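Local coordinates for geranyltranstransferase (Stenotrophomonas maltophilia, PDB 7LBJ), which probably condenses isoprenoid diphosphates in a magnesium-dependent reaction, as farnesyl diphosphate synthases and longer-chain prenyl synthases of its family do, at residues F67-Q70 against P71-D75; M197-C201 against G202-E206; A279-G282 against E283-A287. All blocks are in the same frame, centred on the assembly; numbering follows the deposited sequence.

In the fold
Three connections between successive helices of the mainly helical isoprenoid synthase fold illustrate how such a bundle turns its chain at one end. From the N terminus, contact 1 joins helix 55-65 to helix 75-92, contact 2 leads helix 176-201 into helix 206-233, and contact 3 brings the chain from helix 260-277 to helix 286-297. Each is closed locally, so the three follow in series, neither nesting nor crossing. Contacts 1 and 2 touch in space: the ring of Phe67 meets Ala204, and Leu74 packs on Cys201, which ties the loop after helix 55-65 to the end of helix 176-201 and the loop that follows. Contact 3 stands aside, its centre about 17 Å from that of contact 1.

Contact 1: F67-Q70 against P71-D75; sequences FGTQ and PESLD
Ser73 N donates a hydrogen bond to Gln70 O (3.1 Å) and closes a type I beta turn whose central residues are Pro71 and Glu72; Leu74 N bonds Pro71 O in a second, overlapping turn. The pair winds the chain towards helix 75-92, after a Schellman motif with Gly68 at its positive-phi position has ended the preceding helix. Thr69 meets the turn with its methyl group. Thr69 CG2 lies anti to the backbone N, a setting that brings it 3.6 Å from Ser73 CB and 3.9 Å from Leu74 CG, while OG1, placed beside the backbone N, makes a weak hydrogen bond with Gly64 O. Leu74 in turn packs on Val60 and Tyr61 of helix 55-65. The longer polar chains lie alongside each other, pointing the same way. Gln70 bends at chi2 (-72°) and lays its amide by the proline ring, with Gln70 CD 3.7 Å from Pro71 CD. The carboxylate of Glu72 runs beside that amide with the two planes 36° apart, Glu72 OE1 coming 3.5 Å from Gln70 CB.

Contact 2: M197-C201 against G202-E206; sequences MGALC and GQAHE
The flat groups that meet across this Schellman motif are peptides: Ala204 N comes to Ala199 O at 2.9 Å, tilted from the carbonyl plane, whereas Gln203 N stands steeply above the carbonyl plane of Leu200. The one ring, that of His205, carries Gln203 O over the centre of one face, 4.3 Å above its plane. In the motif the wide i to i+5 hydrogen bond, from Ala204 N to Ala199 O, is nearly straight (169°) and spans the narrower i to i+3 bond from Gln203 N to Leu200 O, which is 2.9 Å long. Gln203 holds the positive phi (65°) that bends the chain out of helix 176-201, at a position that glycine often takes. Just before it, Gly202 N still makes a regular helical bond to Gly198 O, at 3.0 Å. His205 occupies the N-cap position of helix 206-233, and Leu209 of that helix touches Ala199, Leu200 and Ala204. The motif is completed by its usual apolar contact, here made by two methyl groups. Ala204 CB points back at the helix end, 3.4 Å from Ala199 O and 3.9 Å from Ala199 CB.

Contact 3: A279-G282 against E283-A287; sequences ARYG and EEADA
Two hydrogen bonds join Gly282 to the residues that lead into helix 286-297, one using its carbonyl and the other its N-H. Gly282 O accepts Ala285 N at 3.0 Å in a nearly straight bond (167°), which closes a type I beta turn with Glu283 and Glu284 at its centre; Asp286 N then bonds Glu283 O, so that the turns run on into the helix. The N-H of the same glycine is taken by a side chain: Gly282 N donates to Glu284 OE2 at 3.1 Å, meeting that oxygen from above the carboxylate plane. The glutamate gets there by folding back twice. Its CG sits in the crowded position between the backbone N and the carbonyl carbon (chi1 70°), and a bend at chi2 then lays the carboxylate against the glycine, with Glu284 OE1 3.1 Å from Gly282 C.

The remaining contacts are those of Tyr281. Glu284 OE2 lies in the plane of its ring at the edge, 3.6 Å from Tyr281 CD2, with the carboxylate turned 68° from the ring. The methyl of Ala285 faces back across the turn and comes to 3.5 Å between Ala285 CB and Tyr281 CB.

Arg289, one turn beyond Asp286 in helix 286-297, bonds both Tyr281 O and Gly282 O and forms a salt bridge with Asp286. Tyr281 OH hydrogen-bonds Gln208 NE2 and Gln211 OE1 of helix 206-233, while Ala287 packs against Phe15 and Trp18 of helix 11-29.

Contact 1: F67-Q70 against P71-D75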
ATOM      1  N   PHE A  67     -14.943 -18.191 -17.176  1.00 20.96           N
ATOM      2  CA  PHE A  67     -14.395 -18.044 -18.513  1.00 20.55           C
ATOM      3  C   PHE A  67     -13.431 -19.159 -18.867  1.00 24.69           C
ATOM      4  O   PHE A  67     -12.807 -19.105 -19.930  1.00 29.12           O
ATOM      5  CB  PHE A  67     -13.699 -16.691 -18.623  1.00 19.11           C
ATOM      6  CG  PHE A  67     -14.561 -15.554 -18.166  1.00 22.53           C
ATOM      7  CD1 PHE A  67     -15.436 -14.945 -19.051  1.00 25.80           C
ATOM      8  CD2 PHE A  67     -14.537 -15.129 -16.848  1.00 19.95           C
ATOM      9  CE1 PHE A  67     -16.249 -13.921 -18.645  1.00 23.16           C
ATOM     10  CE2 PHE A  67     -15.366 -14.096 -16.431  1.00 18.70           C
ATOM     11  CZ  PHE A  67     -16.214 -13.502 -17.325  1.00 22.09           C
ATOM     12  N   GLY A  68     -13.289 -20.158 -18.002  1.00 23.13           N
ATOM     13  CA  GLY A  68     -12.361 -21.239 -18.267  1.00 26.74           C
ATOM     14  C   GLY A  68     -10.915 -20.881 -18.036  1.00 24.45           C
ATOM     15  O   GLY A  68     -10.026 -21.576 -18.536  1.00 26.89           O
ATOM     16  N   THR A  69     -10.652 -19.820 -17.283  1.00 19.13           N
ATOM     17  CA  THR A  69      -9.299 -19.327 -17.097  1.00 20.45           C
ATOM     18  C   THR A  69      -8.503 -20.262 -16.199  1.00 29.55           C
ATOM     19  O   THR A  69      -9.004 -20.753 -15.186  1.00 25.58           O
ATOM     20  CB  THR A  69      -9.349 -17.931 -16.492  1.00 22.72           C
ATOM     21  OG1 THR A  69     -10.083 -17.099 -17.389  1.00 23.77           O
ATOM     22  CG2 THR A  69      -7.949 -17.357 -16.294  1.00 19.16           C
ATOM     23  N   GLN A  70      -7.270 -20.490 -16.568  1.00 26.75           N
ATOM     24  CA  GLN A  70      -6.412 -21.356 -15.783  1.00 33.80           C
ATOM     25  C   GLN A  70      -5.955 -20.646 -14.507  1.00 28.96           C
ATOM     26  O   GLN A  70      -5.819 -19.417 -14.478  1.00 24.79           O
ATOM     27  CB  GLN A  70      -5.211 -21.793 -16.609  1.00 35.89           C
ATOM     28  CG  GLN A  70      -5.487 -22.982 -17.530  1.00 46.44           C
ATOM     29  CD  GLN A  70      -5.630 -24.293 -16.765  1.00 48.64           C
ATOM     30  OE1 GLN A  70      -6.747 -24.753 -16.492  1.00 46.64           O
ATOM     31  NE2 GLN A  70      -4.493 -24.898 -16.410  1.00 53.26           N
ATOM     32  N   PRO A  71      -5.736 -21.404 -13.428  1.00 31.75           N
ATOM     33  CA  PRO A  71      -5.425 -20.765 -12.144  1.00 24.52           C
ATOM     34  C   PRO A  71      -4.123 -19.990 -12.176  1.00 22.94           C
ATOM     35  O   PRO A  71      -3.980 -19.003 -11.439  1.00 19.83           O
ATOM     36  CB  PRO A  71      -5.365 -21.956 -11.174  1.00 28.75           C
ATOM     37  CG  PRO A  71      -4.917 -23.103 -12.041  1.00 34.66           C
ATOM     38  CD  PRO A  71      -5.592 -22.873 -13.368  1.00 38.10           C
ATOM     39  N   GLU A  72      -3.185 -20.384 -13.038  1.00 22.48           N
ATOM     40  CA  GLU A  72      -1.908 -19.679 -13.120  1.00 24.75           C
ATOM     41  C   GLU A  72      -2.095 -18.226 -13.521  1.00 25.67           C
ATOM     42  O   GLU A  72      -1.286 -17.369 -13.139  1.00 25.04           O
ATOM     43  CB  GLU A  72      -0.973 -20.366 -14.115  1.00 31.58           C
ATOM     44  CG  GLU A  72      -0.456 -21.709 -13.649  1.00 37.40           C
ATOM     45  CD  GLU A  72      -1.390 -22.844 -14.014  1.00 41.42           C
ATOM     46  OE1 GLU A  72      -2.445 -22.579 -14.633  1.00 32.38           O
ATOM     47  OE2 GLU A  72      -1.061 -24.010 -13.691  1.00 53.69           O
ATOM     48  N   SER A  73      -3.144 -17.933 -14.296  1.00 23.57           N
ATOM     49  CA  SER A  73      -3.473 -16.568 -14.700  1.00 22.41           C
ATOM     50  C   SER A  73      -4.145 -15.785 -13.593  1.00 22.36           C
ATOM     51  O   SER A  73      -4.358 -14.579 -13.752  1.00 18.20           O
ATOM     52  CB  SER A  73      -4.419 -16.567 -15.904  1.00 24.08           C
ATOM     53  OG  SER A  73      -3.808 -17.086 -17.068  1.00 27.89           O
ATOM     54  N   LEU A  74      -4.522 -16.448 -12.506  1.00 16.06           N
ATOM     55  CA  LEU A  74      -5.311 -15.838 -11.456  1.00 17.69           C
ATOM     56  C   LEU A  74      -4.568 -15.714 -10.135  1.00 14.81           C
ATOM     57  O   LEU A  74      -5.041 -14.987  -9.253  1.00 14.92           O
ATOM     58  CB  LEU A  74      -6.605 -16.661 -11.258  1.00 16.19           C
ATOM     59  CG  LEU A  74      -7.536 -16.658 -12.487  1.00 16.06           C
ATOM     60  CD1 LEU A  74      -8.501 -17.825 -12.458  1.00 20.10           C
ATOM     61  CD2 LEU A  74      -8.333 -15.329 -12.566  1.00 16.04           C
ATOM     62  N   ASP A  75      -3.431 -16.408  -9.976  1.00 14.96           N
ATOM     63  CA  ASP A  75      -2.766 -16.510  -8.676  1.00 14.59           C
ATOM     64  C   ASP A  75      -2.393 -15.141  -8.114  1.00 16.06           C
ATOM     65  O   ASP A  75      -2.596 -14.879  -6.921  1.00 14.74           O
ATOM     66  CB  ASP A  75      -1.508 -17.384  -8.773  1.00 17.79           C
ATOM     67  CG  ASP A  75      -1.814 -18.876  -8.951  1.00 21.09           C
ATOM     68  OD1 ASP A  75      -2.829 -19.376  -8.417  1.00 21.17           O
ATOM     69  OD2 ASP A  75      -1.014 -19.564  -9.626  1.00 19.56           O
TER

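Contact 2: M197-C201 against G202-E206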
ATOM      1  N   MET A 197     -11.431  -8.582 -10.755  1.00 11.87           N
ATOM      2  CA  MET A 197     -10.092  -8.972 -11.195  1.00 13.20           C
ATOM      3  C   MET A 197     -10.088 -10.359 -11.805  1.00 13.06           C
ATOM      4  O   MET A 197      -9.435 -10.585 -12.832  1.00 14.18           O
ATOM      5  CB  MET A 197      -9.101  -8.880 -10.033  1.00 11.33           C
ATOM      6  CG  MET A 197      -8.933  -7.402  -9.588  1.00 17.37           C
ATOM      7  SD  MET A 197      -8.222  -7.223  -7.936  1.00 26.09           S
ATOM      8  CE  MET A 197      -6.570  -7.447  -8.438  1.00 12.69           C
ATOM      9  N   GLY A 198     -10.807 -11.307 -11.189  1.00 12.64           N
ATOM     10  CA  GLY A 198     -10.914 -12.625 -11.792  1.00 15.73           C
ATOM     11  C   GLY A 198     -11.500 -12.565 -13.186  1.00 13.92           C
ATOM     12  O   GLY A 198     -11.030 -13.251 -14.098  1.00 14.47           O
ATOM     13  N   ALA A 199     -12.518 -11.721 -13.374  1.00 14.04           N
ATOM     14  CA  ALA A 199     -13.156 -11.614 -14.678  1.00 15.18           C
ATOM     15  C   ALA A 199     -12.254 -10.895 -15.669  1.00 13.74           C
ATOM     16  O   ALA A 199     -12.218 -11.257 -16.850  1.00 16.39           O
ATOM     17  CB  ALA A 199     -14.500 -10.892 -14.553  1.00 13.41           C
ATOM     18  N   LEU A 200     -11.510  -9.875 -15.206  1.00 11.62           N
ATOM     19  CA  LEU A 200     -10.530  -9.240 -16.089  1.00 14.40           C
ATOM     20  C   LEU A 200      -9.492 -10.250 -16.562  1.00 14.64           C
ATOM     21  O   LEU A 200      -9.116 -10.261 -17.741  1.00 14.78           O
ATOM     22  CB  LEU A 200      -9.841  -8.083 -15.377  1.00 14.09           C
ATOM     23  CG  LEU A 200     -10.672  -6.819 -15.208  1.00 14.59           C
ATOM     24  CD1 LEU A 200      -9.908  -5.848 -14.315  1.00 16.03           C
ATOM     25  CD2 LEU A 200     -10.933  -6.205 -16.577  1.00 15.39           C
ATOM     26  N   CYS A 201      -9.013 -11.108 -15.658  1.00 13.06           N
ATOM     27  CA  CYS A 201      -8.029 -12.100 -16.088  1.00 13.77           C
ATOM     28  C   CYS A 201      -8.658 -13.103 -17.048  1.00 17.10           C
ATOM     29  O   CYS A 201      -7.957 -13.685 -17.887  1.00 17.73           O
ATOM     30  CB  CYS A 201      -7.413 -12.803 -14.879  1.00 15.86           C
ATOM     31  SG  CYS A 201      -6.368 -11.752 -13.853  1.00 18.25           S
ATOM     32  N   GLY A 202      -9.970 -13.315 -16.938  1.00 17.17           N
ATOM     33  CA  GLY A 202     -10.749 -14.095 -17.877  1.00 18.87           C
ATOM     34  C   GLY A 202     -11.089 -13.378 -19.167  1.00 18.67           C
ATOM     35  O   GLY A 202     -11.765 -13.952 -20.026  1.00 19.65           O
ATOM     36  N   GLN A 203     -10.643 -12.127 -19.312  1.00 18.35           N
ATOM     37  CA  GLN A 203     -10.859 -11.314 -20.508  1.00 19.18           C
ATOM     38  C   GLN A 203     -12.335 -10.996 -20.722  1.00 20.62           C
ATOM     39  O   GLN A 203     -12.799 -10.884 -21.860  1.00 19.58           O
ATOM     40  CB  GLN A 203     -10.247 -11.975 -21.750  1.00 26.19           C
ATOM     41  CG  GLN A 203      -8.798 -12.362 -21.502  1.00 26.87           C
ATOM     42  CD  GLN A 203      -8.096 -12.968 -22.699  1.00 33.80           C
ATOM     43  OE1 GLN A 203      -8.365 -12.619 -23.844  1.00 37.71           O
ATOM     44  NE2 GLN A 203      -7.164 -13.862 -22.429  1.00 43.22           N
ATOM     45  N   ALA A 204     -13.074 -10.826 -19.631  1.00 16.84           N
ATOM     46  CA  ALA A 204     -14.475 -10.432 -19.725  1.00 18.73           C
ATOM     47  C   ALA A 204     -14.612  -9.044 -20.331  1.00 20.89           C
ATOM     48  O   ALA A 204     -13.755  -8.178 -20.139  1.00 21.66           O
ATOM     49  CB  ALA A 204     -15.111 -10.423 -18.336  1.00 18.73           C
ATOM     50  N   HIS A 205     -15.715  -8.820 -21.039  1.00 19.28           N
ATOM     51  CA  HIS A 205     -16.019  -7.486 -21.541  1.00 22.78           C
ATOM     52  C   HIS A 205     -16.912  -6.722 -20.562  1.00 27.68           C
ATOM     53  O   HIS A 205     -17.464  -7.283 -19.610  1.00 20.22           O
ATOM     54  CB  HIS A 205     -16.695  -7.556 -22.896  1.00 27.62           C
ATOM     55  CG  HIS A 205     -15.865  -8.214 -23.944  1.00 31.96           C
ATOM     56  ND1 HIS A 205     -14.608  -7.763 -24.287  1.00 32.77           N
ATOM     57  CD2 HIS A 205     -16.107  -9.294 -24.723  1.00 30.55           C
ATOM     58  CE1 HIS A 205     -14.115  -8.532 -25.240  1.00 36.40           C
ATOM     59  NE2 HIS A 205     -15.005  -9.468 -25.523  1.00 36.13           N
ATOM     60  N   GLU A 206     -17.056  -5.419 -20.823  1.00 23.29           N
ATOM     61  CA  GLU A 206     -17.697  -4.531 -19.853  1.00 26.94           C
ATOM     62  C   GLU A 206     -19.110  -4.944 -19.457  1.00 24.09           C
ATOM     63  O   GLU A 206     -19.437  -4.821 -18.260  1.00 20.14           O
ATOM     64  CB  GLU A 206     -17.698  -3.091 -20.384  1.00 32.05           C
ATOM     65  CG  GLU A 206     -16.580  -2.810 -21.352  1.00 36.95           C
ATOM     66  CD  GLU A 206     -16.533  -1.356 -21.755  1.00 41.29           C
ATOM     67  OE1 GLU A 206     -16.804  -0.520 -20.871  1.00 39.86           O
ATOM     68  OE2 GLU A 206     -16.227  -1.057 -22.943  1.00 41.30           O
TER

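Contact 3: A279-G282 against E283-A287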
ATOM      1  N   ALA A 279     -28.503 -16.681 -13.266  1.00 22.59           N
ATOM      2  CA  ALA A 279     -29.382 -17.797 -13.603  1.00 24.74           C
ATOM      3  C   ALA A 279     -29.158 -18.328 -15.018  1.00 24.57           C
ATOM      4  O   ALA A 279     -29.451 -19.498 -15.284  1.00 24.73           O
ATOM      5  CB  ALA A 279     -30.848 -17.384 -13.414  1.00 24.14           C
ATOM      6  N   ARG A 280     -28.628 -17.519 -15.929  1.00 25.43           N
ATOM      7  CA  ARG A 280     -28.520 -17.984 -17.304  1.00 28.57           C
ATOM      8  C   ARG A 280     -27.240 -18.761 -17.582  1.00 26.47           C
ATOM      9  O   ARG A 280     -27.132 -19.379 -18.648  1.00 27.34           O
ATOM     10  CB  ARG A 280     -28.630 -16.803 -18.267  1.00 28.58           C
ATOM     11  CG  ARG A 280     -30.051 -16.248 -18.368  1.00 37.32           C
ATOM     12  CD  ARG A 280     -30.059 -14.990 -19.200  1.00 40.28           C
ATOM     13  NE  ARG A 280     -31.385 -14.397 -19.302  1.00 50.50           N
ATOM     14  CZ  ARG A 280     -31.602 -13.124 -19.602  1.00 49.33           C
ATOM     15  NH1 ARG A 280     -30.598 -12.276 -19.768  1.00 45.82           N
ATOM     16  NH2 ARG A 280     -32.854 -12.693 -19.748  1.00 43.05           N
ATOM     17  N   TYR A 281     -26.286 -18.756 -16.654  1.00 22.00           N
ATOM     18  CA  TYR A 281     -25.038 -19.479 -16.838  1.00 25.92           C
ATOM     19  C   TYR A 281     -25.248 -20.976 -16.650  1.00 27.41           C
ATOM     20  O   TYR A 281     -26.189 -21.425 -15.990  1.00 24.73           O
ATOM     21  CB  TYR A 281     -23.984 -19.008 -15.841  1.00 21.44           C
ATOM     22  CG  TYR A 281     -23.420 -17.619 -16.088  1.00 24.82           C
ATOM     23  CD1 TYR A 281     -24.044 -16.494 -15.559  1.00 24.02           C
ATOM     24  CD2 TYR A 281     -22.245 -17.433 -16.821  1.00 29.94           C
ATOM     25  CE1 TYR A 281     -23.543 -15.226 -15.775  1.00 25.48           C
ATOM     26  CE2 TYR A 281     -21.727 -16.164 -17.029  1.00 30.09           C
ATOM     27  CZ  TYR A 281     -22.383 -15.068 -16.503  1.00 29.43           C
ATOM     28  OH  TYR A 281     -21.891 -13.795 -16.698  1.00 29.53           O
ATOM     29  N   GLY A 282     -24.338 -21.754 -17.228  1.00 27.66           N
ATOM     30  CA  GLY A 282     -24.288 -23.179 -16.998  1.00 26.08           C
ATOM     31  C   GLY A 282     -23.444 -23.494 -15.780  1.00 28.08           C
ATOM     32  O   GLY A 282     -23.234 -22.657 -14.895  1.00 20.98           O
ATOM     33  N   GLU A 283     -22.924 -24.723 -15.759  1.00 24.06           N
ATOM     34  CA  GLU A 283     -22.189 -25.217 -14.600  1.00 25.62           C
ATOM     35  C   GLU A 283     -20.968 -24.385 -14.281  1.00 22.12           C
ATOM     36  O   GLU A 283     -20.477 -24.448 -13.153  1.00 22.90           O
ATOM     37  CB  GLU A 283     -21.740 -26.659 -14.821  1.00 28.59           C
ATOM     38  CG  GLU A 283     -22.701 -27.674 -14.285  1.00 38.12           C
ATOM     39  CD  GLU A 283     -22.257 -29.066 -14.614  1.00 42.60           C
ATOM     40  OE1 GLU A 283     -21.188 -29.473 -14.115  1.00 46.22           O
ATOM     41  OE2 GLU A 283     -22.959 -29.733 -15.396  1.00 50.46           O
ATOM     42  N   GLU A 284     -20.455 -23.627 -15.251  1.00 22.31           N
ATOM     43  CA  GLU A 284     -19.272 -22.819 -15.005  1.00 24.52           C
ATOM     44  C   GLU A 284     -19.507 -21.781 -13.914  1.00 22.94           C
ATOM     45  O   GLU A 284     -18.538 -21.323 -13.304  1.00 22.64           O
ATOM     46  CB  GLU A 284     -18.807 -22.144 -16.303  1.00 21.05           C
ATOM     47  CG  GLU A 284     -19.731 -21.024 -16.836  1.00 20.76           C
ATOM     48  CD  GLU A 284     -20.936 -21.509 -17.653  1.00 26.59           C
ATOM     49  OE1 GLU A 284     -21.185 -22.728 -17.730  1.00 25.20           O
ATOM     50  OE2 GLU A 284     -21.654 -20.650 -18.216  1.00 27.51           O
ATOM     51  N   ALA A 285     -20.758 -21.408 -13.638  1.00 20.05           N
ATOM     52  CA  ALA A 285     -21.046 -20.475 -12.553  1.00 17.03           C
ATOM     53  C   ALA A 285     -21.338 -21.161 -11.220  1.00 19.06           C
ATOM     54  O   ALA A 285     -21.645 -20.461 -10.248  1.00 17.77           O
ATOM     55  CB  ALA A 285     -22.230 -19.569 -12.914  1.00 16.87           C
ATOM     56  N   ASP A 286     -21.244 -22.498 -11.140  1.00 20.27           N
ATOM     57  CA  ASP A 286     -21.584 -23.172  -9.889  1.00 19.36           C
ATOM     58  C   ASP A 286     -20.665 -22.768  -8.743  1.00 22.84           C
ATOM     59  O   ASP A 286     -21.106 -22.733  -7.586  1.00 19.19           O
ATOM     60  CB  ASP A 286     -21.570 -24.697 -10.066  1.00 22.97           C
ATOM     61  CG  ASP A 286     -22.869 -25.229 -10.657  1.00 26.49           C
ATOM     62  OD1 ASP A 286     -23.851 -24.460 -10.742  1.00 28.35           O
ATOM     63  OD2 ASP A 286     -22.919 -26.417 -11.024  1.00 30.39           O
ATOM     64  N   ALA A 287     -19.385 -22.482  -9.023  1.00 18.70           N
ATOM     65  CA  ALA A 287     -18.489 -22.048  -7.955  1.00 19.24           C
ATOM     66  C   ALA A 287     -18.927 -20.694  -7.397  1.00 17.45           C
ATOM     67  O   ALA A 287     -19.041 -20.523  -6.176  1.00 18.86           O
ATOM     68  CB  ALA A 287     -17.045 -21.991  -8.459  1.00 19.75           C
TER